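Local coordinates for protein race-specific elicitor A4 (Passalora fulva, PDB 6BN0) that binds chitin through a CBM14-type chitin-binding domain and triggers a hypersensitive response in tomato plants of Cf-4 genotype, at residues A[57-62]-A[66-71]; A[4-9]-A[34-39]; A[14-17]-A[21-24]; A[28-33]-A[73-78]. One frame throughout, in Å; residues are numbered along the deposited sequence.

Interaction 1: residues A[57-62]-A[66-71]. With NAG (2-acetamido-2-deoxy-beta-D-glucopyranose), chain E; NAG (2-acetamido-2-deoxy-beta-D-glucopyranose), chain B; NAG (2-acetamido-2-deoxy-beta-D-glucopyranose), chain F.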
# COMPACT_ATOMS: atom_id res chain seq x y z
N GLN A 57 1.04 -2.46 -14.05
CA GLN A 57 2.35 -3.08 -14.15
C GLN A 57 3.30 -2.38 -13.18
O GLN A 57 3.09 -1.21 -12.85
CB GLN A 57 2.94 -2.99 -15.57
CG GLN A 57 2.13 -3.75 -16.66
CD GLN A 57 2.77 -3.62 -18.02
OE1 GLN A 57 3.57 -2.73 -18.24
NE2 GLN A 57 2.39 -4.48 -18.94
N TRP A 58 4.32 -3.11 -12.72
CA TRP A 58 5.25 -2.59 -11.72
C TRP A 58 5.97 -1.36 -12.25
O TRP A 58 6.51 -1.37 -13.37
CB TRP A 58 6.31 -3.67 -11.34
CG TRP A 58 7.20 -3.18 -10.22
CD1 TRP A 58 8.56 -2.97 -10.26
CD2 TRP A 58 6.77 -2.79 -8.91
NE1 TRP A 58 9.01 -2.51 -9.03
CE2 TRP A 58 7.92 -2.38 -8.19
CE3 TRP A 58 5.51 -2.76 -8.27
CZ2 TRP A 58 7.86 -1.93 -6.85
CZ3 TRP A 58 5.46 -2.31 -6.92
CH2 TRP A 58 6.63 -1.92 -6.23
N ASN A 59 6.04 -0.31 -11.43
CA ASN A 59 6.82 0.91 -11.72
C ASN A 59 7.95 0.99 -10.68
O ASN A 59 7.74 1.43 -9.54
CB ASN A 59 5.89 2.14 -11.71
CG ASN A 59 6.60 3.43 -12.10
OD1 ASN A 59 5.94 4.46 -12.33
ND2 ASN A 59 7.92 3.41 -12.12
N ASP A 60 9.13 0.56 -11.08
CA ASP A 60 10.30 0.49 -10.20
C ASP A 60 11.02 1.82 -10.07
O ASP A 60 12.08 1.87 -9.44
CB ASP A 60 11.28 -0.57 -10.72
CG ASP A 60 12.19 -1.12 -9.62
OD1 ASP A 60 13.43 -1.20 -9.83
OD2 ASP A 60 11.65 -1.49 -8.55
N ASN A 61 10.51 2.88 -10.68
CA ASN A 61 11.24 4.15 -10.65
C ASN A 61 11.35 4.71 -9.22
O ASN A 61 10.48 4.50 -8.37
CB ASN A 61 10.56 5.18 -11.55
CG ASN A 61 10.98 5.07 -13.00
OD1 ASN A 61 12.17 5.10 -13.32
ND2 ASN A 61 10.01 4.92 -13.90
N VAL A 62 12.42 5.45 -8.97
CA VAL A 62 12.60 6.12 -7.70
C VAL A 62 11.38 6.97 -7.39
O VAL A 62 10.89 7.72 -8.25
CB VAL A 62 13.87 6.98 -7.72
CG1 VAL A 62 13.88 7.89 -6.51
CG2 VAL A 62 15.09 6.10 -7.74
N TRP A 66 5.43 1.26 -7.15
CA TRP A 66 4.04 0.93 -7.07
C TRP A 66 3.58 0.40 -8.42
O TRP A 66 4.28 0.52 -9.43
CB TRP A 66 3.21 2.13 -6.59
CG TRP A 66 3.23 3.34 -7.47
CD1 TRP A 66 3.37 3.39 -8.84
CD2 TRP A 66 3.03 4.69 -7.03
NE1 TRP A 66 3.26 4.69 -9.27
CE2 TRP A 66 3.04 5.50 -8.18
CE3 TRP A 66 2.81 5.28 -5.78
CZ2 TRP A 66 2.86 6.91 -8.11
CZ3 TRP A 66 2.63 6.67 -5.72
CH2 TRP A 66 2.66 7.46 -6.87
N CYS A 67 2.38 -0.19 -8.43
CA CYS A 67 1.77 -0.62 -9.69
C CYS A 67 1.18 0.58 -10.44
O CYS A 67 0.60 1.48 -9.83
CB CYS A 67 0.71 -1.67 -9.38
SG CYS A 67 1.36 -3.10 -8.51
N ASP A 68 1.33 0.60 -11.76
CA ASP A 68 1.08 1.82 -12.54
C ASP A 68 0.49 1.44 -13.89
O ASP A 68 0.49 0.27 -14.28
CB ASP A 68 2.38 2.65 -12.73
CG ASP A 68 2.12 4.20 -12.67
OD1 ASP A 68 1.00 4.66 -12.97
OD2 ASP A 68 3.01 4.96 -12.27
N TYR A 69 0.00 2.46 -14.63
CA TYR A 69 -0.45 2.18 -15.99
C TYR A 69 0.73 1.71 -16.83
O TYR A 69 1.87 2.20 -16.63
CB TYR A 69 -1.11 3.42 -16.66
CG TYR A 69 -2.26 3.94 -15.85
CD1 TYR A 69 -3.45 3.23 -15.76
CD2 TYR A 69 -2.16 5.15 -15.16
CE1 TYR A 69 -4.52 3.70 -15.02
CE2 TYR A 69 -3.22 5.63 -14.43
CZ TYR A 69 -4.39 4.91 -14.36
OH TYR A 69 -5.44 5.39 -13.62
N PRO A 70 0.50 0.80 -17.78
CA PRO A 70 1.63 0.26 -18.57
C PRO A 70 2.52 1.30 -19.22
O PRO A 70 3.74 1.14 -19.19
CB PRO A 70 0.92 -0.63 -19.61
CG PRO A 70 -0.31 -1.16 -18.81
CD PRO A 70 -0.77 0.08 -18.03
N ASN A 71 1.96 2.37 -19.79
CA ASN A 71 2.81 3.38 -20.41
C ASN A 71 3.71 4.11 -19.41
O ASN A 71 4.63 4.81 -19.83
CB ASN A 71 1.95 4.39 -21.16
CG ASN A 71 1.15 5.25 -20.24
OD1 ASN A 71 0.43 4.75 -19.38
ND2 ASN A 71 1.28 6.56 -20.39
C1 NAG E . -2.42 7.54 -9.01
C2 NAG E . -3.10 7.10 -10.30
C3 NAG E . -3.35 8.31 -11.23
C4 NAG E . -4.03 9.44 -10.46
C5 NAG E . -3.33 9.71 -9.12
C6 NAG E . -4.10 10.70 -8.27
C7 NAG E . -2.92 4.82 -11.06
C8 NAG E . -2.11 3.73 -11.75
N2 NAG E . -2.37 6.02 -10.97
O3 NAG E . -4.23 7.93 -12.30
O4 NAG E . -4.07 10.66 -11.19
O5 NAG E . -3.21 8.50 -8.36
O6 NAG E . -3.48 10.90 -7.01
O7 NAG E . -4.05 4.61 -10.65
C1 NAG B . -1.04 5.10 -4.50
C2 NAG B . -1.26 6.63 -4.60
C3 NAG B . -2.03 6.98 -5.89
C4 NAG B . -1.43 6.29 -7.11
C5 NAG B . -1.29 4.79 -6.84
C6 NAG B . -0.65 4.05 -8.01
C7 NAG B . -1.63 8.12 -2.67
C8 NAG B . -2.55 8.45 -1.52
N2 NAG B . -2.02 7.09 -3.44
O3 NAG B . -1.98 8.40 -6.05
O4 NAG B . -2.30 6.35 -8.24
O5 NAG B . -0.45 4.61 -5.70
O6 NAG B . -0.40 2.68 -7.69
O7 NAG B . -0.60 8.74 -2.89
C1 NAG F . -6.64 5.29 -8.75
C2 NAG F . -7.50 5.00 -9.99
C3 NAG F . -7.84 6.29 -10.74
C4 NAG F . -8.41 7.35 -9.79
C5 NAG F . -7.46 7.55 -8.61
C6 NAG F . -8.00 8.49 -7.56
C7 NAG F . -7.21 2.87 -11.21
C8 NAG F . -6.31 2.09 -12.15
N2 NAG F . -6.79 4.10 -10.88
O3 NAG F . -8.77 6.00 -11.77
O4 NAG F . -8.48 8.58 -10.49
O5 NAG F . -7.25 6.30 -7.95
O6 NAG F . -7.00 8.73 -6.58
O7 NAG F . -8.26 2.40 -10.77
O HOH W 1 4.27 -1.49 -20.82

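Interaction 2: residues A[4-9]-A[34-39]. With NAG (2-acetamido-2-deoxy-beta-D-glucopyranose), chain C; NAG (2-acetamido-2-deoxy-beta-D-glucopyranose), chain D.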
# COMPACT_ATOMS: atom_id res chain seq x y z
N ASN A 4 16.26 -13.81 -5.05
CA ASN A 4 16.05 -13.02 -3.83
C ASN A 4 16.73 -11.66 -3.96
O ASN A 4 17.94 -11.53 -3.71
CB ASN A 4 16.57 -13.76 -2.60
CG ASN A 4 16.29 -12.99 -1.29
OD1 ASN A 4 16.58 -13.50 -0.20
ND2 ASN A 4 15.79 -11.78 -1.39
N PRO A 5 16.00 -10.63 -4.37
CA PRO A 5 16.60 -9.31 -4.60
C PRO A 5 16.60 -8.41 -3.37
O PRO A 5 16.88 -7.21 -3.51
CB PRO A 5 15.66 -8.73 -5.68
CG PRO A 5 14.27 -9.22 -5.20
CD PRO A 5 14.55 -10.64 -4.68
N CYS A 6 16.27 -8.95 -2.20
CA CYS A 6 16.12 -8.16 -0.96
C CYS A 6 17.49 -7.73 -0.48
O CYS A 6 18.26 -8.53 0.06
CB CYS A 6 15.42 -9.00 0.11
SG CYS A 6 13.81 -9.60 -0.47
N LYS A 7 17.84 -6.47 -0.70
CA LYS A 7 19.18 -6.02 -0.29
C LYS A 7 19.26 -5.86 1.22
O LYS A 7 18.44 -5.15 1.81
CB LYS A 7 19.53 -4.71 -0.94
CG LYS A 7 19.64 -4.80 -2.40
CD LYS A 7 20.57 -3.78 -2.97
CE LYS A 7 19.83 -2.84 -3.87
NZ LYS A 7 20.17 -3.04 -5.27
N PRO A 8 20.23 -6.49 1.87
CA PRO A 8 20.29 -6.49 3.33
C PRO A 8 20.25 -5.11 3.98
O PRO A 8 19.60 -4.93 5.01
CB PRO A 8 21.65 -7.17 3.61
CG PRO A 8 21.92 -7.95 2.42
CD PRO A 8 21.31 -7.27 1.26
N GLN A 9 20.98 -4.14 3.43
CA GLN A 9 21.00 -2.82 4.03
C GLN A 9 19.62 -2.18 3.96
O GLN A 9 19.23 -1.42 4.86
CB GLN A 9 22.02 -1.93 3.34
CG GLN A 9 22.39 -0.72 4.18
CD GLN A 9 22.98 -1.14 5.52
OE1 GLN A 9 24.02 -1.80 5.57
NE2 GLN A 9 22.31 -0.78 6.61
N ILE A 34 8.09 -8.07 -6.09
CA ILE A 34 8.62 -8.86 -4.98
C ILE A 34 8.67 -7.95 -3.76
O ILE A 34 9.17 -6.82 -3.84
CB ILE A 34 10.00 -9.46 -5.32
CG1 ILE A 34 9.84 -10.56 -6.40
CG2 ILE A 34 10.73 -9.95 -4.02
CD1 ILE A 34 11.17 -11.13 -7.01
N GLN A 35 8.11 -8.43 -2.65
CA GLN A 35 8.14 -7.74 -1.36
C GLN A 35 8.90 -8.61 -0.37
O GLN A 35 8.72 -9.83 -0.34
CB GLN A 35 6.69 -7.45 -0.84
CG GLN A 35 6.70 -6.83 0.55
CD GLN A 35 5.33 -6.27 0.97
OE1 GLN A 35 5.25 -5.33 1.75
NE2 GLN A 35 4.27 -6.82 0.41
N CYS A 36 9.80 -7.99 0.38
CA CYS A 36 10.68 -8.72 1.30
C CYS A 36 10.08 -8.75 2.71
O CYS A 36 9.61 -7.73 3.21
CB CYS A 36 12.05 -8.05 1.31
SG CYS A 36 12.71 -7.90 -0.36
N VAL A 37 10.10 -9.92 3.33
CA VAL A 37 9.64 -10.05 4.71
C VAL A 37 10.88 -10.28 5.58
O VAL A 37 11.54 -11.31 5.44
CB VAL A 37 8.64 -11.21 4.87
CG1 VAL A 37 8.30 -11.44 6.37
CG2 VAL A 37 7.37 -10.96 4.01
N PRO A 38 11.21 -9.37 6.49
CA PRO A 38 12.41 -9.57 7.32
C PRO A 38 12.34 -10.86 8.12
O PRO A 38 11.30 -11.22 8.64
CB PRO A 38 12.44 -8.33 8.25
CG PRO A 38 11.70 -7.28 7.44
CD PRO A 38 10.59 -8.05 6.72
N LEU A 39 13.47 -11.57 8.19
CA LEU A 39 13.53 -12.80 8.96
C LEU A 39 14.38 -12.68 10.21
O LEU A 39 14.26 -13.53 11.09
CB LEU A 39 14.08 -13.96 8.10
CG LEU A 39 13.15 -14.38 6.97
CD1 LEU A 39 13.78 -15.47 6.08
CD2 LEU A 39 11.79 -14.82 7.52
C1 NAG C . 1.14 -7.85 5.19
C2 NAG C . 1.39 -7.77 3.68
C3 NAG C . 1.10 -6.35 3.19
C4 NAG C . -0.31 -5.92 3.59
C5 NAG C . -0.46 -6.09 5.11
C6 NAG C . -1.85 -5.74 5.65
C7 NAG C . 3.04 -9.22 2.56
C8 NAG C . 4.51 -9.48 2.28
N2 NAG C . 2.75 -8.16 3.34
O1 NAG C . 1.39 -9.14 5.65
O3 NAG C . 1.25 -6.34 1.78
O4 NAG C . -0.48 -4.52 3.35
O5 NAG C . -0.21 -7.45 5.47
O6 NAG C . -2.84 -6.48 4.93
O7 NAG C . 2.16 -9.93 2.09
C1 NAG D . 4.24 -3.80 7.12
C2 NAG D . 4.22 -4.15 5.65
C3 NAG D . 3.96 -2.91 4.80
C4 NAG D . 2.74 -2.14 5.31
C5 NAG D . 2.85 -1.89 6.83
C6 NAG D . 1.60 -1.28 7.45
C7 NAG D . 5.59 -6.10 4.98
C8 NAG D . 6.99 -6.59 4.63
N2 NAG D . 5.48 -4.79 5.25
O3 NAG D . 3.73 -3.37 3.46
O4 NAG D . 2.72 -0.87 4.67
O5 NAG D . 3.02 -3.16 7.47
O6 NAG D . 0.46 -2.04 7.09
O7 NAG D . 4.62 -6.86 5.00

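Interaction 3: residues A[14-17]-A[21-24]. With NAG (2-acetamido-2-deoxy-beta-D-glucopyranose), chain D; NAG (2-acetamido-2-deoxy-beta-D-glucopyranose), chain G.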
# COMPACT_ATOMS: atom_id res chain seq x y z
N THR A 14 15.12 0.02 6.81
CA THR A 14 13.70 0.35 6.75
C THR A 14 12.84 -0.61 7.53
O THR A 14 11.68 -0.28 7.83
CB THR A 14 13.21 0.37 5.30
OG1 THR A 14 13.11 -0.99 4.85
CG2 THR A 14 14.18 1.12 4.39
N LYS A 15 13.37 -1.80 7.84
CA LYS A 15 12.62 -2.92 8.41
C LYS A 15 11.42 -3.29 7.53
O LYS A 15 10.48 -3.93 8.00
CB LYS A 15 12.16 -2.59 9.84
CG LYS A 15 13.22 -1.78 10.64
CD LYS A 15 13.65 -2.50 11.87
CE LYS A 15 14.81 -1.81 12.58
NZ LYS A 15 16.15 -2.20 12.01
N CYS A 16 11.49 -2.89 6.26
CA CYS A 16 10.45 -3.13 5.24
C CYS A 16 9.07 -2.65 5.69
O CYS A 16 8.04 -3.18 5.26
CB CYS A 16 10.42 -4.61 4.86
SG CYS A 16 12.09 -5.19 4.31
N MET A 17 9.05 -1.59 6.51
CA MET A 17 7.83 -1.10 7.15
C MET A 17 7.08 -0.06 6.32
O MET A 17 5.85 -0.01 6.39
CB MET A 17 8.15 -0.49 8.52
CG MET A 17 6.97 -0.45 9.49
SD MET A 17 6.77 -1.99 10.41
CE MET A 17 8.19 -1.98 11.48
N ASP A 21 9.07 0.46 0.87
CA ASP A 21 10.28 -0.17 1.37
C ASP A 21 10.36 -1.63 0.92
O ASP A 21 9.39 -2.39 1.06
CB ASP A 21 10.31 -0.12 2.90
CG ASP A 21 10.48 1.29 3.45
OD1 ASP A 21 10.93 2.17 2.69
OD2 ASP A 21 10.18 1.52 4.65
N CYS A 22 11.54 -2.05 0.43
CA CYS A 22 11.81 -3.46 0.14
C CYS A 22 10.89 -4.01 -0.94
O CYS A 22 10.45 -5.16 -0.84
CB CYS A 22 11.69 -4.31 1.41
SG CYS A 22 12.62 -3.76 2.89
N LEU A 23 10.58 -3.20 -1.95
CA LEU A 23 9.77 -3.63 -3.10
C LEU A 23 10.63 -3.62 -4.35
O LEU A 23 11.28 -2.61 -4.65
CB LEU A 23 8.56 -2.72 -3.31
CG LEU A 23 7.70 -2.43 -2.05
CD1 LEU A 23 6.57 -1.46 -2.33
CD2 LEU A 23 7.07 -3.74 -1.56
N TYR A 24 10.59 -4.72 -5.11
CA TYR A 24 11.53 -4.93 -6.22
C TYR A 24 10.79 -5.51 -7.42
O TYR A 24 9.72 -6.11 -7.26
CB TYR A 24 12.65 -5.93 -5.87
CG TYR A 24 13.51 -5.46 -4.75
CD1 TYR A 24 13.17 -5.73 -3.44
CD2 TYR A 24 14.70 -4.77 -5.02
CE1 TYR A 24 14.00 -5.27 -2.38
CE2 TYR A 24 15.52 -4.33 -4.00
CZ TYR A 24 15.16 -4.57 -2.68
OH TYR A 24 16.02 -4.14 -1.67
C1 NAG D . 4.24 -3.80 7.12
C2 NAG D . 4.22 -4.15 5.65
C3 NAG D . 3.96 -2.91 4.80
C4 NAG D . 2.74 -2.14 5.31
C5 NAG D . 2.85 -1.89 6.83
C6 NAG D . 1.60 -1.28 7.45
C7 NAG D . 5.59 -6.10 4.98
C8 NAG D . 6.99 -6.59 4.63
N2 NAG D . 5.48 -4.79 5.25
O3 NAG D . 3.73 -3.37 3.46
O4 NAG D . 2.72 -0.87 4.67
O5 NAG D . 3.02 -3.16 7.47
O6 NAG D . 0.46 -2.04 7.09
O7 NAG D . 4.62 -6.86 5.00
C1 NAG G . 5.14 -6.38 11.57
C2 NAG G . 4.17 -5.20 11.53
C3 NAG G . 3.67 -4.96 10.10
C4 NAG G . 4.84 -4.88 9.12
C5 NAG G . 5.77 -6.08 9.32
C6 NAG G . 7.01 -6.05 8.45
C7 NAG G . 2.55 -4.49 13.22
C8 NAG G . 1.41 -4.91 14.09
N2 NAG G . 3.06 -5.43 12.43
O1 NAG G . 5.65 -6.50 12.85
O3 NAG G . 2.89 -3.76 10.05
O4 NAG G . 4.34 -5.02 7.80
O5 NAG G . 6.21 -6.13 10.69
O6 NAG G . 7.80 -4.89 8.68
O7 NAG G . 2.99 -3.34 13.24
O HOH W 2 10.74 2.59 7.35
O HOH W 3 7.58 -3.80 2.58

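Interaction 4: residues A[28-33]-A[73-78]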
# COMPACT_ATOMS: atom_id res chain seq x y z
N ASP A 28 10.14 -12.45 -13.64
CA ASP A 28 9.30 -13.31 -14.47
C ASP A 28 8.12 -12.57 -15.08
O ASP A 28 7.52 -13.06 -16.05
CB ASP A 28 8.78 -14.49 -13.65
CG ASP A 28 9.89 -15.44 -13.22
OD1 ASP A 28 10.85 -15.65 -14.01
OD2 ASP A 28 9.81 -15.96 -12.09
N SER A 29 7.74 -11.42 -14.52
CA SER A 29 6.43 -10.91 -14.91
C SER A 29 6.34 -9.44 -14.54
O SER A 29 6.90 -9.00 -13.54
CB SER A 29 5.32 -11.75 -14.26
OG SER A 29 4.41 -11.00 -13.47
N CYS A 30 5.70 -8.67 -15.42
CA CYS A 30 5.52 -7.24 -15.23
C CYS A 30 4.29 -6.90 -14.40
O CYS A 30 4.12 -5.74 -14.03
CB CYS A 30 5.39 -6.56 -16.60
SG CYS A 30 7.02 -6.50 -17.46
N THR A 31 3.42 -7.86 -14.13
CA THR A 31 2.19 -7.56 -13.37
C THR A 31 2.29 -8.03 -11.92
O THR A 31 1.28 -8.21 -11.26
CB THR A 31 0.98 -8.20 -14.04
OG1 THR A 31 1.17 -9.61 -14.04
CG2 THR A 31 0.84 -7.70 -15.46
N THR A 32 3.50 -8.28 -11.43
CA THR A 32 3.72 -8.65 -10.05
C THR A 32 4.95 -7.89 -9.60
O THR A 32 5.60 -7.21 -10.40
CB THR A 32 3.94 -10.16 -9.87
OG1 THR A 32 5.08 -10.57 -10.68
CG2 THR A 32 2.67 -10.96 -10.27
N TYR A 33 5.23 -7.96 -8.30
CA TYR A 33 6.47 -7.40 -7.78
C TYR A 33 6.90 -8.31 -6.63
O TYR A 33 6.17 -9.23 -6.25
CB TYR A 33 6.28 -5.93 -7.36
CG TYR A 33 5.18 -5.74 -6.30
CD1 TYR A 33 3.84 -5.69 -6.67
CD2 TYR A 33 5.50 -5.60 -4.93
CE1 TYR A 33 2.82 -5.49 -5.73
CE2 TYR A 33 4.50 -5.40 -3.98
CZ TYR A 33 3.15 -5.35 -4.39
OH TYR A 33 2.14 -5.21 -3.47
N SER A 73 5.03 2.24 -16.69
CA SER A 73 5.70 1.20 -15.92
C SER A 73 7.13 1.02 -16.41
O SER A 73 7.51 1.52 -17.47
CB SER A 73 4.96 -0.13 -16.04
OG SER A 73 5.32 -0.72 -17.29
N THR A 74 7.90 0.26 -15.64
CA THR A 74 9.26 -0.08 -16.03
C THR A 74 9.35 -1.49 -16.64
O THR A 74 10.42 -2.09 -16.71
CB THR A 74 10.21 0.08 -14.83
OG1 THR A 74 9.67 -0.62 -13.70
CG2 THR A 74 10.45 1.58 -14.45
N CYS A 75 8.23 -2.03 -17.10
CA CYS A 75 8.25 -3.29 -17.81
C CYS A 75 9.28 -3.20 -18.95
O CYS A 75 9.27 -2.21 -19.70
CB CYS A 75 6.86 -3.61 -18.37
SG CYS A 75 6.67 -5.32 -19.11
N PRO A 76 10.19 -4.17 -19.09
CA PRO A 76 11.12 -4.12 -20.23
C PRO A 76 10.46 -4.35 -21.57
O PRO A 76 11.08 -4.06 -22.59
CB PRO A 76 12.12 -5.23 -19.92
CG PRO A 76 11.60 -5.97 -18.76
CD PRO A 76 10.28 -5.43 -18.35
N VAL A 77 9.25 -4.88 -21.61
CA VAL A 77 8.52 -5.13 -22.86
C VAL A 77 7.67 -3.91 -23.18
O VAL A 77 6.73 -3.59 -22.44
CB VAL A 77 7.63 -6.38 -22.74
CG1 VAL A 77 6.92 -6.69 -24.08
CG2 VAL A 77 8.48 -7.59 -22.30
N LYS A 78 7.97 -3.22 -24.30
CA LYS A 78 7.32 -1.94 -24.58
C LYS A 78 6.99 -1.77 -26.06
O LYS A 78 7.26 -2.64 -26.90
CB LYS A 78 8.21 -0.78 -24.12
CG LYS A 78 8.34 -0.64 -22.60
CD LYS A 78 7.10 -0.03 -21.97
CE LYS A 78 7.33 0.21 -20.51
NZ LYS A 78 6.12 0.72 -19.86

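Interaction 1: residues A[57-62]-A[66-71]
Trp58 faces Cys67 as the non-hydrogen-bonded pair of a short antiparallel hairpin, flanked by the hydrogen-bonded pairs Gln57–Asp68 and Asn59–Trp66; the axes of strands 57-59 and 66-68 come within 4.3 Å, and their directions differ by 124°, a strong twist. The Gln57 N to Asp68 O bond (2.8 Å) is answered by Asp68 N to Gln57 O, while Trp66 N reaches Asn59 O only weakly. With CG anti to the backbone N (chi1 -175°), the indole of Trp58 folds back across its partner strand: Trp66 N lies over one ring face, 3.5 Å from Trp58 CH2, and the sulfur of Cys67 sits at the edge of the six-membered ring. Asp60 OD2 accepts the indole N-H from within the ring plane, 2.9 Å from Trp58 NE1.

Trp66, Asp68 and Asn59 project from the other face of the hairpin. Trp66 NE1 donates to Asp68 OD2 (3.0 Å) from above the carboxylate plane, a bond that helps set the turn of the indole, one face of which carries C6 of NAG chain B over its centre. Cys67 O accepts from O6 of that sugar at 2.6 Å, evidence with Trp66 that strand 66-68 is part of the chitin site; the Tyr69 ring, just beyond, extends it with C8 of NAG chain E on one face. Gln57 runs past Pro70 at about a right angle, and Gln57 OE1 is hydrogen-bonded to Ser73 OG. Within the fold, Trp58 stacks on Tyr33 of strand 32-38 and touches Leu23 of strand 23-25, while Cys67 is disulfide-bonded to Cys52, after strand 45-51.

Interaction 2: residues A[4-9]-A[34-39]
Cys6 and Cys36 are joined by a disulfide, SG to SG 2.0 Å, and this covalent bridge is the tight part of the contact. Its chi3 of -91° is close to the relaxed right-angled value, and both ends take the same rotamer, SG anti to the carbonyl carbon and beside the backbone N (chi1 -57° and -54°). Next to it, the pyrrolidine of Pro5 crosses Ile34 obliquely, with Pro5 CG 3.8 Å from Ile34 CG2; the methyl CD1 of Ile34 comes slightly less near.

The bridge is one of four disulfides in this chain, which carries a chitin-binding type-2 (CBM14) domain, and it fastens the N-terminal segment before helix 8-14 to strand 32-38, the middle strand of the three-stranded sheet. No hydrogen bond spans the segments, and the solvent side begins at Lys7, exposed at the helix N-cap. The other face of the strand meets sugar instead. There the extended chain of Gln35 carries its amide to the glycan: Gln35 OE1 lies 3.0 Å from O3 of NAG chain D, while Gln35 NE2 makes a weak bond to O3 of NAG chain C at 3.4 Å. The Val37 methyl CG2 meets C8 of NAG chain C at 3.7 Å.

Interaction 3: residues A[14-17]-A[21-24]
Thr14 and Asp21 run alongside each other, pointing opposite ways, with Thr14 CB standing 3.3 Å from Asp21 OD2, beside the disulfide of Cys16 and Cys22. The bridge, SG to SG 2.1 Å, has a chi3 of -80°, and each sulfur lies anti to its carbonyl carbon. The tight return is consistent with the backbone: Lys15 and Cys16 form the centre of a type I' turn from Thr14 to Met17, and Cys22 also has positive phi.

The hydroxyl of Thr14 is set between the backbone N and the carbonyl carbon (chi1 74°), where it can accept from Cys16 N at 2.9 Å, closing an ST turn, and still lie against Cys22 SG. It is also hydrogen-bonded to Glu10 O of helix 8-14. The carboxylate of Asp21 turns toward the loop, where OD2 accepts from the backbone N of Gly18 and from a water that also donates to Thr14 O. The side chain of Met17 kinks twice, placing its sulfur SD 3.7 Å from C4 of NAG chain G.

In this loop the hydrogen bonds to the sugars come from backbone carbonyls. Cys16 O accepts from N2 of NAG chain D at 3.0 Å in a nearly straight bond (173°), and Lys15 O accepts from O6 of NAG chain G at 2.9 Å. A loop closed by a disulfide probably holds its backbone acceptors in place, consistent with recognition of the acetamido group itself through its N-H.

Interaction 4: residues A[28-33]-A[73-78]
This is a covalent contact with little packing around it: the disulfide of Cys30 and Cys75 ties the chain leading into strand 32-38 to the loop that follows strand 66-68. Only 119 Å² is buried between the segments and no hydrogen bond crosses between them, so the bridge carries nearly all of the link. Its SG to SG distance is 2.1 Å with a chi3 of 83°, opposite in sign to those of the bridges at Cys36 and at Cys22. The two ends differ as well: SG of Cys30 lies anti to the carbonyl carbon, whereas SG of Cys75 lies anti to the backbone N (chi1 -172°). The apolar addition is Pro76, whose CD touches Cys30 SG at 3.5 Å.

Hydrogen bonds within each segment flank the bridge. Ser73 OG accepts from Cys75 N at 3.2 Å, which makes an ST turn, and Lys78 NZ folds back to donate to Ser73 O (2.9 Å) and to Ser73 OG. The lysine reaches that carbonyl from above its plane. Ser73 OG, already a partner of Gln57, is also hydrogen-bonded to Pro70 O, which ties the loop to the hairpin 57-59/66-68. On the partner segment, Ser29 OG and Thr32 OG1 are hydrogen-bonded at 2.9 Å.

Both segments lean on strand 57-59, for Cys30 and Thr74 each make a backbone hydrogen bond with Trp58. Farther along, Thr31 pairs with Cys52, and Tyr33 with Lys50 of strand 45-51.

From the N terminus, interaction 2 opens first and closes a long loop at strand 32-38; interaction 3 lies wholly within that loop, closing a small one between helix 8-14 and strand 23-25. The two touch directly, Ile34 N meeting Tyr24 O, and both contact NAG chain D. Interaction 4 opens in the chain just before residues 34-39, so its loop crosses that of interaction 2, with strand 32-38 serving both. Interaction 1, the hairpin of strands 57-59 and 66-68, falls within the span of interaction 4. Together they join the N-terminal segment, three-stranded sheet, hairpin and C-terminal loop; interactions 1 and 3 touch through strand 23-25.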